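Local structure of NADH oxidoreductase (Mesorhizobium loti, 3PI7) at residues 13-18 against 80-85; 54-59 against 122-127; 109-114 against 128-133; 321-326 against 343-348. The protein is probably an NADPH-binding oxidoreductase acting on NAD(P)H, possibly a quinone reductase, and combines a GroES-like fold with a Rossmann fold. All coordinates share one frame; numbering follows the deposited sequence. Where two conformers were deposited one is given.

Contact 1 of 4, residues 13-18 against 80-85; sequences ALLLVG and GRPAGF
L15 and P82 form a single backbone bridge, CA to CA 4.3 Å, where the end of strand 10-16 meets the irregular loop 80-85; residues 13-16 and 80-83 run at 102° to each other, end to end. Three backbone hydrogen bonds hold the crossing: L16 N to R81 O at 2.8 Å, G80 N to L16 O at 2.8 Å, and the longer A83 N to L14 O at 3.2 Å. L14 O also takes a CA-H contact from P82. The P82 ring lies against two residues of the strand, its CG 3.7 Å from A13 CB and 4.0 Å from L15 CD2. Loop 80-85 leads into strand 86-94 of the GroES-like fold, and the contact joins it to the two-stranded antiparallel sheet of 10-16 and 37-43. Farther along, L16 turns CG beside its own backbone N (chi1 -69°); the side chain runs past R81 O and sets CD2 3.9 Å from A83 CB. L37 and I69 touch both L16 and A83, extending this apolar cluster to strand 37-43 and helix 63-69. R81 points away and gives NH1 to N116 O. A glycerol, probably from the crystallisation liquor, hydrogen-bonds P82 O and G84 O.

Contact 2 of 4, residues 54-59 against 122-127; sequences IKVNLA and EYAVAE
I54 and A124 make an antiparallel hydrogen-bonded pair: I54 N to A124 O is 2.8 Å and almost straight at 176°, while A124 N returns a bond to I54 O. The third backbone bond, V56 N to E122 O, is 2.9 Å long. A water bridges the next position, donating to V56 O and, over 2.7 Å, to E122 O, which therefore holds two donors. The carbonyls also take CA-H contacts, the shorter being 3.0 Å from Y123 CA to I54 O. Apolar contacts form on the side of I54, V56, A124 and A126. I54 CD1 reaches A126 CB at 3.8 Å, and V56 CG2, turned beside its own backbone N, sits equally far from A124 CB; F110 touches all four. On the other face K55 and Y123 lie side by side, pointing the same way. K55 is extended from chi1 -178° onward and runs along the ring, with CB 3.6 Å from Y123 CE2 and CE 3.7 Å from Y123 OH. The charge of E122 is matched outside by a salt bridge to K12. Beyond the pairing, N57 and L58 both face V88 in a classic beta bulge, where the chain turns a corner from strand 51-56 to strand 58-60 in the curled sheet of the GroES-like domain.

Contact 3 of 4, residues 109-114 against 128-133; sequences AFATGL and AAACIP
F110 and C131 are opposite each other in an antiparallel non-hydrogen-bonded pair, and the tip of the cysteine meets the root of the phenylalanine side chain, C131 SG lying 3.9 Å from F110 CB. The F110 ring then leaves this partner. Its CG takes the crowded position between the backbone N and the carbonyl carbon (chi1 65°), which carries the ring away from C131 and toward strands 51-56 and 123-127. T112 CG2 lies in the ring plane at its edge. C131 SG, turned beside its own backbone N, stays on the same face as the phenylalanine, where V52 and A126 also touch C131. This is the antiparallel pairing of strand 107-111 with 131-133 in the curled sheet of the GroES-like domain, and the F110 ring packs its other strands, 51-56 and 123-127, against this pair. On the other face A109 CB and I132 CB stand 4.3 Å apart. The backbones of these two residues exchange two bonds: I132 N to A109 O at 2.8 Å, and A109 N to I132 O at 3.0 Å. At the A111 end of the pair A130 points its CB toward strand 107-111, where A130 CB comes within 3.3 Å of A111 O, while A111 N bonds to A130 O at 3.1 Å. A short 3-10 turn brings the chain to this point, closed by C131 N to A128 O.

Contact 4 of 4, residues 321-326 against 343-348; sequences VTAVVP and GKVFIR
V325 and V345 touch on one face of a parallel strand pair, V325 CG2 lying 3.7 Å from V345 CG1. On the opposite face V324 CG1 meets R348 CB, also at 3.7 Å, the two side chains crossing obliquely; the extended R348 chain then leads away from strand 323-326. Near the start of the pair the V321 and F346 side chains cross at about a right angle, with V321 CB 3.8 Å from F346 CE1. The CG of F346 stands beside its own backbone N (chi1 -64°), and this places A323 O at the ring edge, near its plane. The same oxygen accepts F346 N at 2.9 Å, so it touches the residue twice. V325 lies between two further bonds: its N reaches F346 O over 2.7 Å at 173°, and its O accepts R348 N at 2.8 Å. Just before the strands begin, K344 O accepts T322 N at 2.9 Å and a weak bond from T322 OG1, while T322 CG2 packs on G343 CA. K344 N is buried without a partner. Farther out, K344 NZ is held by N62 OD1 and makes a weak, long ion pair with E86. Helix 327-338 covers A323, V345 and I347 through E337, L338 and L327. On the other face L58 touches V324 and R348, and S60 touches F346. Strand 323-326, helix 327-338 and strand 345-348 make a beta-alpha-beta crossover, whose last strand joins antiparallel to strand 58-60 in the sheet of the GroES-like fold.

How the contacts relate
Contacts 2, 3 and 4 all belong to one branched, curled sheet, whereas contact 1 joins a loop to a separate two-stranded sheet. Contacts 2 and 3 share a core: I54 CD1 and A124 CB both pack on the F110 ring. Contact 4 is partly exposed, parallel rather than antiparallel, and reaches contact 2 through a probable hydrogen bond from A59 N to I347 O. Contact 1 is buried and touches contacts 3 and 4 but not contact 2; F85 O probably bonds T112 N of contact 3, and L14 CD1 touches I347 CD1 of contact 4. Contacts 1 and 3 combine backbone bonds with apolar side chains, while contacts 2 and 4 add the long exposed chains of K55 and R348.

Contact 1 of 4, residues 13-18 against 80-85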
loop_
_atom_site.group_PDB
_atom_site.type_symbol
_atom_site.label_atom_id
_atom_site.label_comp_id
_atom_site.label_asym_id
_atom_site.label_seq_id
_atom_site.Cartn_x
_atom_site.Cartn_y
_atom_site.Cartn_z
ATOM N N ALA A 13 -13.648 -33.026 -20.906
ATOM C CA ALA A 13 -13.099 -31.900 -20.171
ATOM C C ALA A 13 -14.027 -30.716 -20.258
ATOM O O ALA A 13 -14.918 -30.723 -21.115
ATOM C CB ALA A 13 -11.727 -31.532 -20.742
ATOM N N LEU A 14 -13.843 -29.715 -19.366
ATOM C CA LEU A 14 -14.601 -28.442 -19.371
ATOM C C LEU A 14 -13.669 -27.421 -19.963
ATOM O O LEU A 14 -12.696 -27.013 -19.309
ATOM C CB LEU A 14 -15.069 -28.050 -17.956
ATOM C CG LEU A 14 -15.866 -29.109 -17.203
ATOM C CD1 LEU A 14 -16.276 -28.589 -15.851
ATOM C CD2 LEU A 14 -17.111 -29.571 -18.018
ATOM N N LEU A 15 -13.890 -27.107 -21.245
ATOM C CA LEU A 15 -12.998 -26.280 -22.036
ATOM C C LEU A 15 -13.311 -24.816 -21.992
ATOM O O LEU A 15 -14.461 -24.418 -22.146
ATOM C CB LEU A 15 -13.041 -26.728 -23.485
ATOM C CG LEU A 15 -12.948 -28.221 -23.710
ATOM C CD1 LEU A 15 -13.203 -28.539 -25.168
ATOM C CD2 LEU A 15 -11.606 -28.762 -23.246
ATOM N N LEU A 16 -12.261 -24.006 -21.883
ATOM C CA LEU A 16 -12.406 -22.549 -21.891
ATOM C C LEU A 16 -12.968 -22.060 -23.211
ATOM O O LEU A 16 -12.477 -22.437 -24.281
ATOM C CB LEU A 16 -11.062 -21.886 -21.638
ATOM C CG LEU A 16 -10.521 -22.069 -20.251
ATOM C CD1 LEU A 16 -9.040 -21.864 -20.251
ATOM C CD2 LEU A 16 -11.249 -21.160 -19.242
ATOM N N VAL A 17 -13.999 -21.211 -23.129
ATOM C CA VAL A 17 -14.629 -20.619 -24.306
ATOM C C VAL A 17 -13.902 -19.307 -24.599
ATOM O O VAL A 17 -13.734 -18.925 -25.763
ATOM C CB VAL A 17 -16.142 -20.432 -24.017
ATOM C CG1 VAL A 17 -16.832 -19.526 -25.029
ATOM C CG2 VAL A 17 -16.839 -21.775 -23.951
ATOM N N GLY A 18 -13.488 -18.636 -23.532
ATOM C CA GLY A 18 -12.785 -17.361 -23.620
ATOM C C GLY A 18 -11.298 -17.521 -23.826
ATOM O O GLY A 18 -10.720 -18.558 -23.497
ATOM N N GLY A 80 -10.047 -23.237 -25.451
ATOM C CA GLY A 80 -10.095 -24.649 -25.793
ATOM C C GLY A 80 -9.373 -25.559 -24.829
ATOM O O GLY A 80 -9.375 -26.780 -25.033
ATOM N N ARG A 81 -8.704 -24.996 -23.807
ATOM C CA ARG A 81 -8.045 -25.826 -22.815
ATOM C C ARG A 81 -8.959 -26.040 -21.643
ATOM O O ARG A 81 -9.737 -25.151 -21.312
ATOM C CB ARG A 81 -6.724 -25.186 -22.314
ATOM C CG ARG A 81 -5.749 -24.927 -23.416
ATOM C CD ARG A 81 -5.272 -26.196 -24.101
ATOM N NE ARG A 81 -4.327 -25.815 -25.149
ATOM C CZ ARG A 81 -3.032 -25.585 -24.921
ATOM N NH1 ARG A 81 -2.527 -25.742 -23.703
ATOM N NH2 ARG A 81 -2.247 -25.142 -25.896
ATOM N N PRO A 82 -8.822 -27.176 -20.965
ATOM C CA PRO A 82 -9.575 -27.384 -19.729
ATOM C C PRO A 82 -9.106 -26.411 -18.662
ATOM O O PRO A 82 -7.895 -26.138 -18.513
ATOM C CB PRO A 82 -9.161 -28.813 -19.309
ATOM C CG PRO A 82 -8.698 -29.465 -20.572
ATOM C CD PRO A 82 -7.971 -28.349 -21.261
ATOM N N ALA A 83 -10.065 -25.851 -17.949
ATOM C CA ALA A 83 -9.816 -24.972 -16.802
ATOM C C ALA A 83 -9.598 -25.865 -15.538
ATOM O O ALA A 83 -9.651 -27.082 -15.645
ATOM C CB ALA A 83 -11.012 -24.043 -16.623
ATOM N N GLY A 84 -9.370 -25.241 -14.380
ATOM C CA GLY A 84 -9.199 -25.944 -13.117
ATOM C C GLY A 84 -7.768 -25.884 -12.658
ATOM O O GLY A 84 -6.850 -26.356 -13.342
ATOM N N PHE A 85 -7.562 -25.297 -11.507
ATOM C CA PHE A 85 -6.192 -25.119 -11.039
ATOM C C PHE A 85 -5.691 -26.246 -10.168
ATOM O O PHE A 85 -4.477 -26.385 -10.073
ATOM C CB PHE A 85 -6.053 -23.801 -10.273
ATOM C CG PHE A 85 -6.032 -22.581 -11.164
ATOM C CD1 PHE A 85 -5.165 -22.507 -12.250
ATOM C CD2 PHE A 85 -6.850 -21.489 -10.893
ATOM C CE1 PHE A 85 -5.179 -21.393 -13.097
ATOM C CE2 PHE A 85 -6.821 -20.355 -11.707
ATOM C CZ PHE A 85 -6.000 -20.322 -12.813
#

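Contact 2 of 4, residues 54-59 against 122-127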
loop_
_atom_site.group_PDB
_atom_site.type_symbol
_atom_site.label_atom_id
_atom_site.label_comp_id
_atom_site.label_asym_id
_atom_site.label_seq_id
_atom_site.Cartn_x
_atom_site.Cartn_y
_atom_site.Cartn_z
ATOM N N ILE A 54 -1.712 -36.387 -15.130
ATOM C CA ILE A 54 -2.473 -36.929 -14.008
ATOM C C ILE A 54 -3.868 -37.356 -14.432
ATOM O O ILE A 54 -4.609 -36.547 -15.011
ATOM C CB ILE A 54 -2.556 -35.866 -12.888
ATOM C CG1 ILE A 54 -1.144 -35.400 -12.408
ATOM C CG2 ILE A 54 -3.338 -36.395 -11.700
ATOM C CD1 ILE A 54 -1.036 -33.995 -12.330
ATOM N N LYS A 55 -4.273 -38.573 -14.024
ATOM C CA LYS A 55 -5.625 -39.061 -14.180
ATOM C C LYS A 55 -6.371 -38.491 -13.005
ATOM O O LYS A 55 -6.132 -38.913 -11.878
ATOM C CB LYS A 55 -5.663 -40.610 -14.196
ATOM C CG LYS A 55 -7.070 -41.122 -14.414
ATOM C CD LYS A 55 -7.203 -42.663 -14.379
ATOM C CE LYS A 55 -8.599 -42.994 -14.896
ATOM N NZ LYS A 55 -8.696 -44.397 -15.407
ATOM N N VAL A 56 -7.224 -37.485 -13.255
ATOM C CA VAL A 56 -7.902 -36.751 -12.203
ATOM C C VAL A 56 -8.994 -37.554 -11.544
ATOM O O VAL A 56 -9.909 -38.057 -12.217
ATOM C CB VAL A 56 -8.477 -35.406 -12.747
ATOM C CG1 VAL A 56 -9.062 -34.592 -11.614
ATOM C CG2 VAL A 56 -7.409 -34.603 -13.485
ATOM N N ASN A 57 -8.912 -37.622 -10.198
ATOM C CA ASN A 57 -9.917 -38.287 -9.393
ATOM C C ASN A 57 -10.973 -37.264 -8.972
ATOM O O ASN A 57 -12.162 -37.508 -9.151
ATOM C CB ASN A 57 -9.275 -38.976 -8.179
ATOM C CG ASN A 57 -10.286 -39.658 -7.291
ATOM O OD1 ASN A 57 -11.319 -40.155 -7.746
ATOM N ND2 ASN A 57 -9.985 -39.751 -6.018
ATOM N N LEU A 58 -10.535 -36.114 -8.436
ATOM C CA LEU A 58 -11.410 -35.040 -7.968
ATOM C C LEU A 58 -10.739 -33.718 -8.235
ATOM O O LEU A 58 -9.527 -33.618 -8.060
ATOM C CB LEU A 58 -11.701 -35.174 -6.449
ATOM C CG LEU A 58 -12.551 -36.345 -5.932
ATOM C CD1 LEU A 58 -12.417 -36.490 -4.424
ATOM C CD2 LEU A 58 -14.029 -36.171 -6.280
ATOM N N ALA A 59 -11.498 -32.710 -8.638
ATOM C CA ALA A 59 -10.905 -31.396 -8.854
ATOM C C ALA A 59 -11.647 -30.393 -7.980
ATOM O O ALA A 59 -12.849 -30.513 -7.811
ATOM C CB ALA A 59 -10.986 -31.006 -10.334
ATOM N N GLU A 122 -10.506 -35.261 -17.512
ATOM C CA GLU A 122 -10.139 -36.590 -17.078
ATOM C C GLU A 122 -8.644 -36.713 -16.801
ATOM O O GLU A 122 -8.256 -37.519 -15.959
ATOM C CB GLU A 122 -10.594 -37.611 -18.111
ATOM C CG GLU A 122 -12.080 -37.868 -17.932
ATOM C CD GLU A 122 -12.723 -38.830 -18.909
ATOM O OE1 GLU A 122 -12.364 -38.798 -20.105
ATOM O OE2 GLU A 122 -13.698 -39.499 -18.504
ATOM N N TYR A 123 -7.824 -35.950 -17.511
ATOM C CA TYR A 123 -6.366 -35.896 -17.391
ATOM C C TYR A 123 -5.921 -34.453 -17.378
ATOM O O TYR A 123 -6.367 -33.666 -18.221
ATOM C CB TYR A 123 -5.670 -36.649 -18.555
ATOM C CG TYR A 123 -6.053 -38.111 -18.567
ATOM C CD1 TYR A 123 -7.255 -38.534 -19.142
ATOM C CD2 TYR A 123 -5.285 -39.054 -17.892
ATOM C CE1 TYR A 123 -7.695 -39.849 -19.020
ATOM C CE2 TYR A 123 -5.705 -40.379 -17.784
ATOM C CZ TYR A 123 -6.905 -40.773 -18.363
ATOM O OH TYR A 123 -7.339 -42.056 -18.240
ATOM N N ALA A 124 -5.017 -34.116 -16.455
ATOM C CA ALA A 124 -4.461 -32.755 -16.336
ATOM C C ALA A 124 -2.963 -32.839 -16.435
ATOM O O ALA A 124 -2.397 -33.929 -16.295
ATOM C CB ALA A 124 -4.871 -32.141 -14.994
ATOM N N VAL A 125 -2.316 -31.712 -16.710
ATOM C CA VAL A 125 -0.860 -31.673 -16.732
ATOM C C VAL A 125 -0.402 -30.731 -15.628
ATOM O O VAL A 125 -0.969 -29.646 -15.465
ATOM C CB VAL A 125 -0.296 -31.252 -18.118
ATOM C CG1 VAL A 125 1.221 -31.085 -18.070
ATOM C CG2 VAL A 125 -0.693 -32.250 -19.189
ATOM N N ALA A 126 0.594 -31.148 -14.860
ATOM C CA ALA A 126 1.183 -30.273 -13.867
ATOM C C ALA A 126 2.672 -30.427 -13.908
ATOM O O ALA A 126 3.183 -31.479 -14.328
ATOM C CB ALA A 126 0.630 -30.626 -12.461
ATOM N N GLU A 127 3.386 -29.427 -13.414
ATOM C CA GLU A 127 4.839 -29.566 -13.198
ATOM C C GLU A 127 5.047 -30.609 -12.136
ATOM O O GLU A 127 4.248 -30.669 -11.190
ATOM C CB GLU A 127 5.444 -28.224 -12.710
ATOM C CG GLU A 127 5.420 -27.158 -13.782
ATOM C CD GLU A 127 6.277 -27.447 -15.000
ATOM O OE1 GLU A 127 7.297 -28.158 -14.864
ATOM O OE2 GLU A 127 5.862 -27.053 -16.111
HETATM O O HOH W 1 -10.096 -39.161 -14.832
#

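Contact 3 of 4, residues 109-114 against 128-133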
loop_
_atom_site.group_PDB
_atom_site.type_symbol
_atom_site.label_atom_id
_atom_site.label_comp_id
_atom_site.label_asym_id
_atom_site.label_seq_id
_atom_site.Cartn_x
_atom_site.Cartn_y
_atom_site.Cartn_z
ATOM N N ALA A 109 -1.682 -34.680 -4.879
ATOM C CA ALA A 109 -2.427 -33.428 -4.923
ATOM C C ALA A 109 -1.679 -32.614 -5.957
ATOM O O ALA A 109 -0.443 -32.710 -6.006
ATOM C CB ALA A 109 -2.402 -32.747 -3.565
ATOM N N PHE A 110 -2.359 -31.865 -6.825
ATOM C CA PHE A 110 -1.578 -31.139 -7.812
ATOM C C PHE A 110 -2.165 -29.767 -8.099
ATOM O O PHE A 110 -3.361 -29.567 -7.925
ATOM C CB PHE A 110 -1.445 -31.931 -9.115
ATOM C CG PHE A 110 -2.757 -32.129 -9.820
ATOM C CD1 PHE A 110 -3.576 -33.211 -9.511
ATOM C CD2 PHE A 110 -3.163 -31.252 -10.817
ATOM C CE1 PHE A 110 -4.812 -33.385 -10.156
ATOM C CE2 PHE A 110 -4.404 -31.408 -11.437
ATOM C CZ PHE A 110 -5.208 -32.483 -11.110
ATOM N N ALA A 111 -1.318 -28.872 -8.608
ATOM C CA ALA A 111 -1.689 -27.534 -9.036
ATOM C C ALA A 111 -1.206 -27.424 -10.470
ATOM O O ALA A 111 -0.053 -27.743 -10.762
ATOM C CB ALA A 111 -1.053 -26.479 -8.122
ATOM N N THR A 112 -2.106 -27.087 -11.379
ATOM C CA THR A 112 -1.766 -27.057 -12.806
ATOM C C THR A 112 -0.981 -25.827 -13.201
ATOM O O THR A 112 -0.268 -25.870 -14.218
ATOM C CB THR A 112 -3.046 -27.196 -13.641
ATOM O OG1 THR A 112 -3.933 -26.134 -13.285
ATOM C CG2 THR A 112 -3.745 -28.497 -13.391
ATOM N N GLY A 113 -1.083 -24.757 -12.404
ATOM C CA GLY A 113 -0.359 -23.509 -12.611
ATOM C C GLY A 113 -0.501 -22.981 -14.017
ATOM O O GLY A 113 -1.608 -22.695 -14.459
ATOM N N LEU A 114 0.606 -22.915 -14.728
ATOM C CA LEU A 114 0.656 -22.397 -16.099
ATOM C C LEU A 114 0.702 -23.511 -17.129
ATOM O O LEU A 114 1.048 -23.256 -18.291
ATOM C CB LEU A 114 1.891 -21.503 -16.275
ATOM C CG LEU A 114 2.042 -20.310 -15.343
ATOM C CD1 LEU A 114 3.392 -19.628 -15.591
ATOM C CD2 LEU A 114 0.937 -19.309 -15.562
ATOM N N ALA A 128 6.114 -31.431 -12.250
ATOM C CA ALA A 128 6.408 -32.413 -11.188
ATOM C C ALA A 128 6.504 -31.690 -9.842
ATOM O O ALA A 128 5.960 -32.152 -8.813
ATOM C CB ALA A 128 7.701 -33.147 -11.502
ATOM N N ALA A 129 7.120 -30.499 -9.870
ATOM C CA ALA A 129 7.327 -29.663 -8.675
ATOM C C ALA A 129 6.035 -29.134 -8.092
ATOM O O ALA A 129 6.049 -28.622 -6.971
ATOM C CB ALA A 129 8.253 -28.502 -9.020
ATOM N N ALA A 130 4.901 -29.252 -8.823
ATOM C CA ALA A 130 3.627 -28.725 -8.332
ATOM C C ALA A 130 2.744 -29.861 -7.797
ATOM O O ALA A 130 1.536 -29.687 -7.608
ATOM C CB ALA A 130 2.923 -27.979 -9.444
ATOM N N CYS A 131 3.357 -31.040 -7.580
ATOM C CA CYS A 131 2.655 -32.211 -7.082
ATOM C C CYS A 131 3.076 -32.550 -5.716
ATOM O O CYS A 131 4.246 -32.423 -5.381
ATOM C CB CYS A 131 2.873 -33.399 -8.007
ATOM S SG CYS A 131 2.201 -33.149 -9.657
ATOM N N ILE A 132 2.131 -33.038 -4.925
ATOM C CA ILE A 132 2.458 -33.488 -3.577
ATOM C C ILE A 132 2.061 -34.938 -3.489
ATOM O O ILE A 132 0.859 -35.216 -3.440
ATOM C CB ILE A 132 1.754 -32.646 -2.472
ATOM C CG1 ILE A 132 2.109 -31.149 -2.539
ATOM C CG2 ILE A 132 1.975 -33.257 -1.083
ATOM C CD1 ILE A 132 1.251 -30.269 -1.604
ATOM N N PRO A 133 3.023 -35.886 -3.491
ATOM C CA PRO A 133 2.638 -37.287 -3.342
ATOM C C PRO A 133 1.952 -37.445 -2.001
ATOM O O PRO A 133 2.424 -36.941 -0.971
ATOM C CB PRO A 133 3.962 -38.043 -3.437
ATOM C CG PRO A 133 4.921 -37.072 -4.110
ATOM C CD PRO A 133 4.487 -35.736 -3.561
#

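Contact 4 of 4, residues 321-326 against 343-348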
loop_
_atom_site.group_PDB
_atom_site.type_symbol
_atom_site.label_atom_id
_atom_site.label_comp_id
_atom_site.label_asym_id
_atom_site.label_seq_id
_atom_site.Cartn_x
_atom_site.Cartn_y
_atom_site.Cartn_z
ATOM N N VAL A 321 -17.026 -29.527 2.194
ATOM C CA VAL A 321 -17.432 -30.314 1.018
ATOM C C VAL A 321 -18.985 -30.362 0.923
ATOM O O VAL A 321 -19.626 -31.284 1.443
ATOM C CB VAL A 321 -16.743 -31.728 0.960
ATOM C CG1 VAL A 321 -16.667 -32.408 2.325
ATOM C CG2 VAL A 321 -17.358 -32.645 -0.099
ATOM N N THR A 322 -19.590 -29.338 0.279
ATOM C CA THR A 322 -21.044 -29.336 0.130
ATOM C C THR A 322 -21.491 -30.270 -0.994
ATOM O O THR A 322 -22.503 -30.952 -0.826
ATOM C CB THR A 322 -21.646 -27.941 -0.087
ATOM O OG1 THR A 322 -20.808 -27.136 -0.913
ATOM C CG2 THR A 322 -21.988 -27.244 1.220
ATOM N N ALA A 323 -20.744 -30.319 -2.130
ATOM C CA ALA A 323 -21.159 -31.130 -3.259
ATOM C C ALA A 323 -20.012 -31.678 -4.103
ATOM O O ALA A 323 -19.025 -30.992 -4.350
ATOM C CB ALA A 323 -22.058 -30.298 -4.157
ATOM N N VAL A 324 -20.206 -32.899 -4.602
ATOM C CA VAL A 324 -19.344 -33.544 -5.591
ATOM C C VAL A 324 -20.181 -33.578 -6.872
ATOM O O VAL A 324 -21.235 -34.225 -6.923
ATOM C CB VAL A 324 -18.786 -34.926 -5.200
ATOM C CG1 VAL A 324 -17.960 -35.484 -6.341
ATOM C CG2 VAL A 324 -17.932 -34.835 -3.945
ATOM N N VAL A 325 -19.759 -32.811 -7.866
ATOM C CA VAL A 325 -20.513 -32.722 -9.107
ATOM C C VAL A 325 -19.840 -33.559 -10.162
ATOM O O VAL A 325 -18.684 -33.278 -10.458
ATOM C CB VAL A 325 -20.663 -31.247 -9.602
ATOM C CG1 VAL A 325 -21.644 -31.171 -10.762
ATOM C CG2 VAL A 325 -21.118 -30.328 -8.466
ATOM N N PRO A 326 -20.563 -34.490 -10.830
ATOM C CA PRO A 326 -19.958 -35.216 -11.949
ATOM C C PRO A 326 -19.557 -34.239 -13.026
ATOM O O PRO A 326 -20.256 -33.216 -13.229
ATOM C CB PRO A 326 -21.112 -36.093 -12.451
ATOM C CG PRO A 326 -22.017 -36.247 -11.285
ATOM C CD PRO A 326 -21.962 -34.925 -10.611
ATOM N N GLY A 343 -19.151 -24.597 2.702
ATOM C CA GLY A 343 -18.707 -25.771 1.952
ATOM C C GLY A 343 -18.136 -25.500 0.567
ATOM O O GLY A 343 -18.514 -24.537 -0.113
ATOM N N LYS A 344 -17.237 -26.387 0.141
ATOM C CA LYS A 344 -16.551 -26.362 -1.145
ATOM C C LYS A 344 -17.229 -27.328 -2.151
ATOM O O LYS A 344 -17.739 -28.384 -1.764
ATOM C CB LYS A 344 -15.082 -26.762 -0.932
ATOM C CG LYS A 344 -14.135 -26.302 -2.024
ATOM C CD LYS A 344 -12.682 -26.573 -1.644
ATOM C CE LYS A 344 -11.799 -26.095 -2.754
ATOM N NZ LYS A 344 -10.375 -25.942 -2.353
ATOM N N VAL A 345 -17.221 -26.953 -3.433
ATOM C CA VAL A 345 -17.790 -27.764 -4.505
ATOM C C VAL A 345 -16.619 -28.439 -5.242
ATOM O O VAL A 345 -15.588 -27.809 -5.466
ATOM C CB VAL A 345 -18.708 -26.928 -5.446
ATOM C CG1 VAL A 345 -19.285 -27.781 -6.571
ATOM C CG2 VAL A 345 -19.847 -26.268 -4.663
ATOM N N PHE A 346 -16.765 -29.728 -5.566
ATOM C CA PHE A 346 -15.745 -30.486 -6.299
ATOM C C PHE A 346 -16.337 -31.020 -7.581
ATOM O O PHE A 346 -17.555 -31.211 -7.662
ATOM C CB PHE A 346 -15.216 -31.646 -5.456
ATOM C CG PHE A 346 -14.506 -31.202 -4.208
ATOM C CD1 PHE A 346 -15.221 -30.919 -3.040
ATOM C CD2 PHE A 346 -13.131 -31.007 -4.205
ATOM C CE1 PHE A 346 -14.562 -30.464 -1.888
ATOM C CE2 PHE A 346 -12.470 -30.583 -3.046
ATOM C CZ PHE A 346 -13.189 -30.298 -1.905
ATOM N N ILE A 347 -15.477 -31.239 -8.585
ATOM C CA ILE A 347 -15.857 -31.841 -9.857
ATOM C C ILE A 347 -15.234 -33.247 -9.888
ATOM O O ILE A 347 -14.046 -33.384 -9.583
ATOM C CB ILE A 347 -15.419 -30.943 -11.049
ATOM C CG1 ILE A 347 -16.205 -29.614 -11.021
ATOM C CG2 ILE A 347 -15.625 -31.642 -12.409
ATOM C CD1 ILE A 347 -15.689 -28.488 -12.028
ATOM N N ARG A 348 -16.037 -34.276 -10.239
ATOM C CA ARG A 348 -15.544 -35.638 -10.353
ATOM C C ARG A 348 -15.586 -36.077 -11.811
ATOM O O ARG A 348 -16.666 -36.339 -12.359
ATOM C CB ARG A 348 -16.327 -36.610 -9.460
ATOM C CG ARG A 348 -15.711 -38.003 -9.429
ATOM C CD ARG A 348 -16.622 -38.993 -8.738
ATOM N NE ARG A 348 -16.140 -40.355 -8.949
ATOM C CZ ARG A 348 -16.783 -41.451 -8.566
ATOM N NH1 ARG A 348 -17.947 -41.360 -7.941
ATOM N NH2 ARG A 348 -16.262 -42.645 -8.795
#